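Local coordinates for protein beta-1,4-mannanase (Aplysia kurodai, PDB 3VUP) that probably hydrolyses the internal beta-1,4-mannosidic bonds of mannan as an enzyme of the sea hare's digestive fluid, at residues W225-N230 / V273-H278; L159-E164 / Q260-S265; T181-S186 / N237-D242. All coordinates share one frame; numbering follows the deposited sequence.

How the interactions relate
All three contacts lie at the C-terminal ends of the strands of the eight-stranded parallel barrel, the face that carries the active site in TIM-barrel enzymes. Interaction 2 bridges two barrel strands, 157-161 and 259-262, that flank strand 220-224, while interactions 1 and 3 join loops that follow these three strands. The segments run 159-164, 181-186, 225-230, 237-242, 260-265, 273-278, so both segments of interaction 3 fall between those of interaction 2, and interaction 1 alternates with each of the others. Centres are about 10 Å (1 and 2), 11 Å (1 and 3) and 13 Å (2 and 3) apart. Glu164 ties them together by hydrogen bonds to Ser229, Trp225 and Tyr240.

Interaction 1 of 3, residues W225-N230 / V273-H278; sequences WNPKSN and VAPFTH
Lys228 and Val273 mark the closest backbone approach, 6.8 Å between CA atoms, where segments 225-230 and 273-278, each with a short 3-10 turn (227-229 and 275-276), pass each other with no hydrogen bond from one to the other. The contact is made mainly by aliphatic carbons. Pro227 turns CG and CD toward CD and CG of Pro275, with CG of Pro227 and CD of Pro275 3.7 Å apart. The same CG rests 3.7 Å from Val273 O and 4.1 Å from Val273 CG1. Beside it, the extended Lys228 chain runs past the other valine branch, its CE 3.7 Å from Val273 CG2; with CG1 anti to the backbone N (chi1 -171°), Val273 divides its methyls between the proline and the lysine. An alanine in place of Pro227 is likely to open a gap against Pro275 and Val273 CG1, since CG, which meets both, and CD, which meets Pro275, would be gone. Each loop is also braced from within: Asn226 OD1 accepts from Lys228 N at 3.0 Å, an Asx turn, and Ala274 O takes His278 ND1 at 2.8 Å on one face of its carbonyl plane and Thr277 N on the other. Asp271, just before Val273, ties the loops: OD1 accepts from Asn226 ND2 and OD2 from Val273 N. Both prolines pack on Phe261 of strand 259-262, while Phe276 reaches Met307 and Val311 of helix 304-313.

Interaction 2 of 3, residues L159-E164 / Q260-S265; sequences LMNEPE and QFHSYS
Glu162 meets His262 at the mouth of a (beta/alpha)8, or TIM, barrel, bridging the ends of strands 157-161 and 259-262, which flank strand 220-224; an Asn-Glu pair at the C-terminal end of the fourth strand is a hallmark of clan GH-A glycoside hydrolases. From CB, the Glu162 chain sets out with CG anti to its carbonyl carbon (chi1 -57°) and stays extended. CG passes 3.5 Å from His262 ND1, and CD lies at the ring edge. At the tip, OE2 receives the ND1 hydrogen of His262 over 2.7 Å, nearly straight at 174°, on its anti lone pair; the carboxylate is turned 46° from the imidazole. The same oxygen is also hydrogen-bonded to the nitrogen of a bound Tris molecule, probably from the crystallisation liquor, which may mark a pocket; Asn161, Glu162 and His262 also touch Glu293 of strand 289-293. Asn161 OD1 comes to the ring edge 3.1 Å from His262 CE1, while its hydrogen bond is from Arg60 NH2; Asn161 ND2 serves Asn112 OD1 and the Tris. Bonds on both ring nitrogens fix the rotation of His262: its NE2 donates to Gln260 OE1 at 2.8 Å; OE1 lies in the imidazole plane, whereas NE2 stands well above the Gln260 carbonyl plane.

Interaction 3 of 3, residues T181-S186 / N237-D242; sequences TALKNS and NNHYSD
Leu183 slants toward the imidazole of His239, and Ala182 beside it meets Asn237, so aliphatic carbons are set against an amide side chain and a ring at modest distances. With its CG anti to the carbonyl carbon (chi1 -66°), Leu183 brings CD1 to 4.3 Å from His239 NE2, approaching the ring obliquely. Ala182 CB lies 4.4 Å from Asn237 CB. A water links the Ala182 backbone to the Asn237 side chain, accepting from Ala182 N at 3.0 Å and, weakly, from Asn237 ND2, whose firmer partner is Lys176 O. Within the second loop side chains overlie one another: Asn237 CG sits 4.0 Å above one face of the His239 ring, offset toward its rim, and His239 CB lies 4.0 Å above the centre of the Tyr240 ring. His239 also stacks on Tyr197, and its ND1 hydrogen-bonds to Cys177 O, which together with the stack probably fixes the ring's rotation. A type II turn from Leu183 to Ser186 closes the first loop, with Ser186 OG and N both donating to Leu183 O. In the second loop Asn238 OD1 accepts from Tyr240 N, an Asx turn, and Ser241 is the N-cap of helix 242-249, its OG bonded to Cys244 N; the Cys177-Cys244 disulfide ties the loop after strand 157-161 to this helix's first turn, among the beta-alpha connections of the TIM barrel.

Interaction 1 of 3, residues W225-N230 / V273-H278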
loop_
_atom_site.group_PDB
_atom_site.type_symbol
_atom_site.label_atom_id
_atom_site.label_comp_id
_atom_site.label_asym_id
_atom_site.label_seq_id
_atom_site.Cartn_x
_atom_site.Cartn_y
_atom_site.Cartn_z
ATOM N N TRP A 225 0.150 8.774 3.822
ATOM C CA TRP A 225 0.481 9.892 2.946
ATOM C C TRP A 225 1.780 10.583 3.326
ATOM O O TRP A 225 2.425 11.218 2.494
ATOM C CB TRP A 225 -0.693 10.873 2.875
ATOM C CG TRP A 225 -0.501 12.237 3.499
ATOM C CD1 TRP A 225 -0.367 13.417 2.821
ATOM C CD2 TRP A 225 -0.482 12.583 4.900
ATOM N NE1 TRP A 225 -0.254 14.465 3.699
ATOM C CE2 TRP A 225 -0.320 13.982 4.978
ATOM C CE3 TRP A 225 -0.558 11.850 6.095
ATOM C CZ2 TRP A 225 -0.236 14.662 6.195
ATOM C CZ3 TRP A 225 -0.471 12.535 7.306
ATOM C CH2 TRP A 225 -0.318 13.923 7.342
ATOM N N ASN A 226 2.148 10.440 4.598
ATOM C CA ASN A 226 3.248 11.162 5.211
ATOM C C ASN A 226 3.457 10.440 6.545
ATOM O O ASN A 226 2.477 10.095 7.207
ATOM C CB ASN A 226 2.801 12.619 5.430
ATOM C CG ASN A 226 3.904 13.523 5.954
ATOM O OD1 ASN A 226 4.569 13.204 6.942
ATOM N ND2 ASN A 226 4.093 14.670 5.295
ATOM N N PRO A 227 4.716 10.201 6.951
ATOM C CA PRO A 227 4.910 9.497 8.222
ATOM C C PRO A 227 4.405 10.246 9.462
ATOM O O PRO A 227 4.412 9.655 10.536
ATOM C CB PRO A 227 6.433 9.315 8.292
ATOM C CG PRO A 227 6.976 10.383 7.409
ATOM C CD PRO A 227 5.994 10.497 6.284
ATOM N N LYS A 228 3.954 11.491 9.320
ATOM C CA LYS A 228 3.337 12.203 10.435
ATOM C C LYS A 228 2.213 11.436 11.131
ATOM O O LYS A 228 1.972 11.684 12.306
ATOM C CB LYS A 228 2.853 13.585 9.999
ATOM C CG LYS A 228 3.980 14.583 9.814
ATOM C CD LYS A 228 3.501 15.897 9.237
ATOM C CE LYS A 228 4.675 16.851 9.035
ATOM N NZ LYS A 228 4.225 18.190 8.557
ATOM N N SER A 229 1.509 10.542 10.432
ATOM C CA SER A 229 0.464 9.740 11.074
ATOM C C SER A 229 0.953 8.401 11.629
ATOM O O SER A 229 0.151 7.647 12.170
ATOM C CB SER A 229 -0.654 9.462 10.083
ATOM O OG SER A 229 -0.092 8.774 8.986
ATOM N N ASN A 230 2.253 8.132 11.522
ATOM C CA ASN A 230 2.789 6.776 11.640
ATOM C C ASN A 230 4.069 6.738 12.494
ATOM O O ASN A 230 4.828 5.785 12.409
ATOM C CB ASN A 230 3.071 6.284 10.201
ATOM C CG ASN A 230 3.105 4.752 10.003
ATOM O OD1 ASN A 230 3.214 4.322 8.861
ATOM N ND2 ASN A 230 2.988 3.959 11.058
ATOM N N VAL A 273 9.548 16.187 8.838
ATOM C CA VAL A 273 9.460 14.779 9.198
ATOM C C VAL A 273 9.826 13.904 7.984
ATOM O O VAL A 273 9.745 12.679 8.038
ATOM C CB VAL A 273 8.035 14.479 9.748
ATOM C CG1 VAL A 273 7.923 13.085 10.345
ATOM C CG2 VAL A 273 7.688 15.504 10.815
ATOM N N ALA A 274 10.279 14.533 6.903
ATOM C CA ALA A 274 10.408 13.831 5.626
ATOM C C ALA A 274 11.388 12.662 5.657
ATOM O O ALA A 274 12.522 12.808 6.101
ATOM C CB ALA A 274 10.804 14.798 4.528
ATOM N N PRO A 275 10.967 11.505 5.136
ATOM C CA PRO A 275 11.903 10.383 5.037
ATOM C C PRO A 275 13.170 10.727 4.249
ATOM O O PRO A 275 14.231 10.196 4.566
ATOM C CB PRO A 275 11.066 9.305 4.347
ATOM C CG PRO A 275 9.677 9.558 4.894
ATOM C CD PRO A 275 9.576 11.077 4.916
ATOM N N PHE A 276 13.066 11.636 3.281
ATOM C CA PHE A 276 14.196 12.011 2.432
ATOM C C PHE A 276 15.207 12.946 3.080
ATOM O O PHE A 276 16.212 13.278 2.467
ATOM C CB PHE A 276 13.693 12.538 1.087
ATOM C CG PHE A 276 13.265 11.446 0.174
ATOM C CD1 PHE A 276 14.218 10.725 -0.530
ATOM C CD2 PHE A 276 11.938 11.089 0.049
ATOM C CE1 PHE A 276 13.859 9.675 -1.353
ATOM C CE2 PHE A 276 11.565 10.049 -0.782
ATOM C CZ PHE A 276 12.523 9.343 -1.479
ATOM N N THR A 277 14.958 13.347 4.325
ATOM C CA THR A 277 15.948 14.093 5.100
ATOM C C THR A 277 16.223 13.419 6.443
ATOM O O THR A 277 16.875 13.992 7.314
ATOM C CB THR A 277 15.518 15.544 5.336
ATOM O OG1 THR A 277 14.238 15.548 5.975
ATOM C CG2 THR A 277 15.452 16.314 4.020
ATOM N N HIS A 278 15.741 12.189 6.586
ATOM C CA HIS A 278 15.922 11.407 7.797
ATOM C C HIS A 278 16.352 9.984 7.469
ATOM O O HIS A 278 16.662 9.657 6.317
ATOM C CB HIS A 278 14.646 11.467 8.640
ATOM C CG HIS A 278 14.375 12.843 9.151
ATOM N ND1 HIS A 278 13.651 13.774 8.440
ATOM C CD2 HIS A 278 14.825 13.481 10.259
ATOM C CE1 HIS A 278 13.632 14.914 9.108
ATOM N NE2 HIS A 278 14.336 14.761 10.216
#

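Interaction 2 of 3, residues L159-E164 / Q260-S265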
loop_
_atom_site.group_PDB
_atom_site.type_symbol
_atom_site.label_atom_id
_atom_site.label_comp_id
_atom_site.label_asym_id
_atom_site.label_seq_id
_atom_site.Cartn_x
_atom_site.Cartn_y
_atom_site.Cartn_z
ATOM N N LEU A 159 -3.693 -2.442 2.339
ATOM C CA LEU A 159 -5.127 -2.274 2.561
ATOM C C LEU A 159 -5.684 -0.973 2.018
ATOM O O LEU A 159 -6.828 -0.920 1.585
ATOM C CB LEU A 159 -5.450 -2.345 4.047
ATOM C CG LEU A 159 -5.068 -3.640 4.746
ATOM C CD1 LEU A 159 -5.571 -3.601 6.171
ATOM C CD2 LEU A 159 -5.619 -4.855 4.016
ATOM N N MET A 160 -4.904 0.096 2.087
ATOM C CA MET A 160 -5.446 1.396 1.744
ATOM C C MET A 160 -4.382 2.413 1.444
ATOM O O MET A 160 -3.426 2.612 2.211
ATOM C CB MET A 160 -6.329 1.927 2.871
ATOM C CG MET A 160 -7.004 3.266 2.554
ATOM S SD MET A 160 -8.215 3.776 3.784
ATOM C CE MET A 160 -9.721 3.598 2.845
ATOM N N ASN A 161 -4.579 3.094 0.327
ATOM C CA ASN A 161 -3.778 4.251 0.009
ATOM C C ASN A 161 -4.237 5.498 0.751
ATOM O O ASN A 161 -5.365 5.960 0.565
ATOM C CB ASN A 161 -3.839 4.543 -1.478
ATOM C CG ASN A 161 -2.907 5.653 -1.847
ATOM O OD1 ASN A 161 -1.694 5.488 -1.759
ATOM N ND2 ASN A 161 -3.451 6.813 -2.196
ATOM N N GLU A 162 -3.346 6.027 1.584
ATOM C CA GLU A 162 -3.496 7.342 2.212
ATOM C C GLU A 162 -4.843 7.575 2.914
ATOM O O GLU A 162 -5.602 8.468 2.529
ATOM C CB GLU A 162 -3.207 8.442 1.186
ATOM C CG GLU A 162 -1.810 8.258 0.587
ATOM C CD GLU A 162 -1.316 9.410 -0.272
ATOM O OE1 GLU A 162 -2.120 10.296 -0.647
ATOM O OE2 GLU A 162 -0.096 9.416 -0.585
ATOM N N PRO A 163 -5.125 6.799 3.977
ATOM C CA PRO A 163 -6.342 7.041 4.769
ATOM C C PRO A 163 -6.455 8.512 5.183
ATOM O O PRO A 163 -7.559 9.042 5.323
ATOM C CB PRO A 163 -6.132 6.167 6.010
ATOM C CG PRO A 163 -5.141 5.123 5.593
ATOM C CD PRO A 163 -4.263 5.762 4.573
ATOM N N GLU A 164 -5.310 9.160 5.367
ATOM C CA GLU A 164 -5.266 10.523 5.878
ATOM C C GLU A 164 -5.915 11.553 4.965
ATOM O O GLU A 164 -6.219 12.656 5.408
ATOM C CB GLU A 164 -3.830 10.919 6.211
ATOM C CG GLU A 164 -3.166 9.968 7.193
ATOM C CD GLU A 164 -2.504 8.750 6.546
ATOM O OE1 GLU A 164 -2.425 8.669 5.297
ATOM O OE2 GLU A 164 -2.046 7.877 7.322
ATOM N N GLN A 260 4.674 1.586 5.463
ATOM C CA GLN A 260 4.882 2.132 4.132
ATOM C C GLN A 260 4.618 3.626 4.173
ATOM O O GLN A 260 3.495 4.054 4.407
ATOM C CB GLN A 260 3.939 1.460 3.135
ATOM C CG GLN A 260 4.108 2.003 1.724
ATOM C CD GLN A 260 2.934 1.750 0.801
ATOM O OE1 GLN A 260 2.721 2.509 -0.146
ATOM N NE2 GLN A 260 2.158 0.701 1.069
ATOM N N PHE A 261 5.674 4.409 3.988
ATOM C CA PHE A 261 5.575 5.868 3.996
ATOM C C PHE A 261 5.551 6.398 2.565
ATOM O O PHE A 261 6.312 5.934 1.716
ATOM C CB PHE A 261 6.823 6.501 4.620
ATOM C CG PHE A 261 7.064 6.212 6.090
ATOM C CD1 PHE A 261 6.123 5.632 6.928
ATOM C CD2 PHE A 261 8.285 6.586 6.631
ATOM C CE1 PHE A 261 6.416 5.416 8.283
ATOM C CE2 PHE A 261 8.576 6.388 7.965
ATOM C CZ PHE A 261 7.639 5.809 8.794
ATOM N N HIS A 262 4.735 7.418 2.313
ATOM C CA HIS A 262 4.869 8.205 1.096
ATOM C C HIS A 262 5.573 9.504 1.452
ATOM O O HIS A 262 5.410 10.013 2.560
ATOM C CB HIS A 262 3.502 8.478 0.483
ATOM C CG HIS A 262 2.754 7.231 0.165
ATOM N ND1 HIS A 262 1.421 7.229 -0.195
ATOM C CD2 HIS A 262 3.147 5.936 0.158
ATOM C CE1 HIS A 262 1.031 5.987 -0.410
ATOM N NE2 HIS A 262 2.056 5.181 -0.192
ATOM N N SER A 263 6.361 10.033 0.524
ATOM C CA SER A 263 7.064 11.271 0.809
ATOM C C SER A 263 7.237 12.138 -0.417
ATOM O O SER A 263 7.872 11.746 -1.394
ATOM C CB SER A 263 8.423 10.990 1.453
ATOM O OG SER A 263 9.073 12.194 1.843
ATOM N N TYR A 264 6.690 13.344 -0.322
ATOM C CA TYR A 264 6.754 14.339 -1.376
ATOM C C TYR A 264 7.128 15.681 -0.766
ATOM O O TYR A 264 6.630 16.056 0.295
ATOM C CB TYR A 264 5.390 14.469 -2.044
ATOM C CG TYR A 264 4.897 13.237 -2.765
ATOM C CD1 TYR A 264 5.294 12.969 -4.071
ATOM C CD2 TYR A 264 4.023 12.348 -2.152
ATOM C CE1 TYR A 264 4.830 11.870 -4.752
ATOM C CE2 TYR A 264 3.557 11.232 -2.828
ATOM C CZ TYR A 264 3.958 11.003 -4.136
ATOM O OH TYR A 264 3.494 9.926 -4.855
ATOM N N SER A 265 7.991 16.416 -1.449
ATOM C CA SER A 265 8.243 17.799 -1.072
ATOM C C SER A 265 7.035 18.665 -1.431
ATOM O O SER A 265 6.224 18.283 -2.281
ATOM C CB SER A 265 9.527 18.335 -1.724
ATOM O OG SER A 265 9.473 18.320 -3.144
#

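Interaction 3 of 3, residues T181-S186 / N237-D242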
loop_
_atom_site.group_PDB
_atom_site.type_symbol
_atom_site.label_atom_id
_atom_site.label_comp_id
_atom_site.label_asym_id
_atom_site.label_seq_id
_atom_site.Cartn_x
_atom_site.Cartn_y
_atom_site.Cartn_z
ATOM N N THR A 181 -4.836 15.473 17.227
ATOM C CA THR A 181 -4.315 16.808 17.471
ATOM C C THR A 181 -2.893 17.014 16.931
ATOM O O THR A 181 -2.569 18.103 16.461
ATOM C CB THR A 181 -4.409 17.221 18.954
ATOM O OG1 THR A 181 -3.615 16.347 19.767
ATOM C CG2 THR A 181 -5.857 17.206 19.416
ATOM N N ALA A 182 -2.063 15.970 16.935
ATOM C CA ALA A 182 -0.709 16.114 16.393
ATOM C C ALA A 182 -0.717 16.394 14.889
ATOM O O ALA A 182 0.254 16.933 14.357
ATOM C CB ALA A 182 0.134 14.890 16.694
ATOM N N LEU A 183 -1.810 16.033 14.216
ATOM C CA LEU A 183 -1.974 16.250 12.781
ATOM C C LEU A 183 -2.581 17.604 12.431
ATOM O O LEU A 183 -2.838 17.869 11.258
ATOM C CB LEU A 183 -2.801 15.129 12.154
ATOM C CG LEU A 183 -2.114 13.762 12.175
ATOM C CD1 LEU A 183 -3.081 12.695 11.715
ATOM C CD2 LEU A 183 -0.859 13.749 11.304
ATOM N N LYS A 184 -2.804 18.461 13.422
ATOM C CA LYS A 184 -3.318 19.795 13.140
ATOM C C LYS A 184 -2.410 20.503 12.144
ATOM O O LYS A 184 -1.190 20.545 12.320
ATOM C CB LYS A 184 -3.428 20.629 14.420
ATOM C CG LYS A 184 -3.928 22.041 14.162
ATOM C CD LYS A 184 -3.900 22.886 15.415
ATOM C CE LYS A 184 -4.418 24.276 15.109
ATOM N NZ LYS A 184 -4.219 25.195 16.252
ATOM N N ASN A 185 -3.020 21.050 11.095
ATOM C CA ASN A 185 -2.297 21.804 10.080
ATOM C C ASN A 185 -1.198 21.004 9.383
ATOM O O ASN A 185 -0.238 21.572 8.879
ATOM C CB ASN A 185 -1.784 23.128 10.642
ATOM C CG ASN A 185 -2.915 24.103 10.891
ATOM O OD1 ASN A 185 -3.955 24.038 10.225
ATOM N ND2 ASN A 185 -2.731 25.002 11.847
ATOM N N SER A 186 -1.361 19.687 9.326
ATOM C CA SER A 186 -0.420 18.832 8.604
ATOM C C SER A 186 -0.773 18.724 7.129
ATOM O O SER A 186 0.064 18.347 6.304
ATOM C CB SER A 186 -0.442 17.426 9.191
ATOM O OG SER A 186 -1.717 16.823 8.999
ATOM N N ASN A 237 2.100 11.173 16.437
ATOM C CA ASN A 237 1.422 10.071 17.093
ATOM C C ASN A 237 1.254 8.947 16.073
ATOM O O ASN A 237 0.691 9.174 14.999
ATOM C CB ASN A 237 0.071 10.617 17.565
ATOM C CG ASN A 237 -0.803 9.595 18.243
ATOM O OD1 ASN A 237 -0.360 8.520 18.638
ATOM N ND2 ASN A 237 -2.081 9.943 18.398
ATOM N N ASN A 238 1.737 7.743 16.394
ATOM C CA ASN A 238 1.610 6.612 15.479
ATOM C C ASN A 238 0.265 5.931 15.654
ATOM O O ASN A 238 0.031 5.252 16.655
ATOM C CB ASN A 238 2.729 5.596 15.696
ATOM C CG ASN A 238 2.580 4.382 14.810
ATOM O OD1 ASN A 238 1.889 4.422 13.784
ATOM N ND2 ASN A 238 3.219 3.287 15.200
ATOM N N HIS A 239 -0.617 6.130 14.684
ATOM C CA HIS A 239 -1.949 5.556 14.737
ATOM C C HIS A 239 -2.043 4.085 14.379
ATOM O O HIS A 239 -3.081 3.470 14.599
ATOM C CB HIS A 239 -2.874 6.347 13.826
ATOM C CG HIS A 239 -3.185 7.698 14.367
ATOM N ND1 HIS A 239 -4.095 7.884 15.383
ATOM C CD2 HIS A 239 -2.652 8.915 14.109
ATOM C CE1 HIS A 239 -4.135 9.164 15.705
ATOM N NE2 HIS A 239 -3.266 9.813 14.948
ATOM N N TYR A 240 -0.974 3.521 13.831
ATOM C CA TYR A 240 -1.072 2.243 13.131
ATOM C C TYR A 240 -0.305 1.110 13.796
ATOM O O TYR A 240 -0.033 0.085 13.170
ATOM C CB TYR A 240 -0.663 2.414 11.674
ATOM C CG TYR A 240 -1.437 3.512 10.980
ATOM C CD1 TYR A 240 -2.792 3.370 10.696
ATOM C CD2 TYR A 240 -0.818 4.704 10.628
ATOM C CE1 TYR A 240 -3.500 4.371 10.048
ATOM C CE2 TYR A 240 -1.519 5.713 9.984
ATOM C CZ TYR A 240 -2.857 5.535 9.693
ATOM O OH TYR A 240 -3.576 6.516 9.049
ATOM N N SER A 241 0.040 1.306 15.062
ATOM C CA SER A 241 0.659 0.264 15.859
ATOM C C SER A 241 -0.265 -0.940 16.013
ATOM O O SER A 241 -1.489 -0.848 15.865
ATOM C CB SER A 241 0.957 0.797 17.255
ATOM O OG SER A 241 -0.264 1.095 17.917
ATOM N N ASP A 242 0.336 -2.073 16.362
ATOM C CA ASP A 242 -0.426 -3.279 16.647
ATOM C C ASP A 242 -1.469 -2.993 17.729
ATOM O O ASP A 242 -2.617 -3.419 17.629
ATOM C CB ASP A 242 0.497 -4.383 17.165
ATOM C CG ASP A 242 1.503 -4.884 16.132
ATOM O OD1 ASP A 242 1.579 -4.370 14.996
ATOM O OD2 ASP A 242 2.246 -5.815 16.493
HETATM O O HOH W 1 -2.390 13.279 18.120
#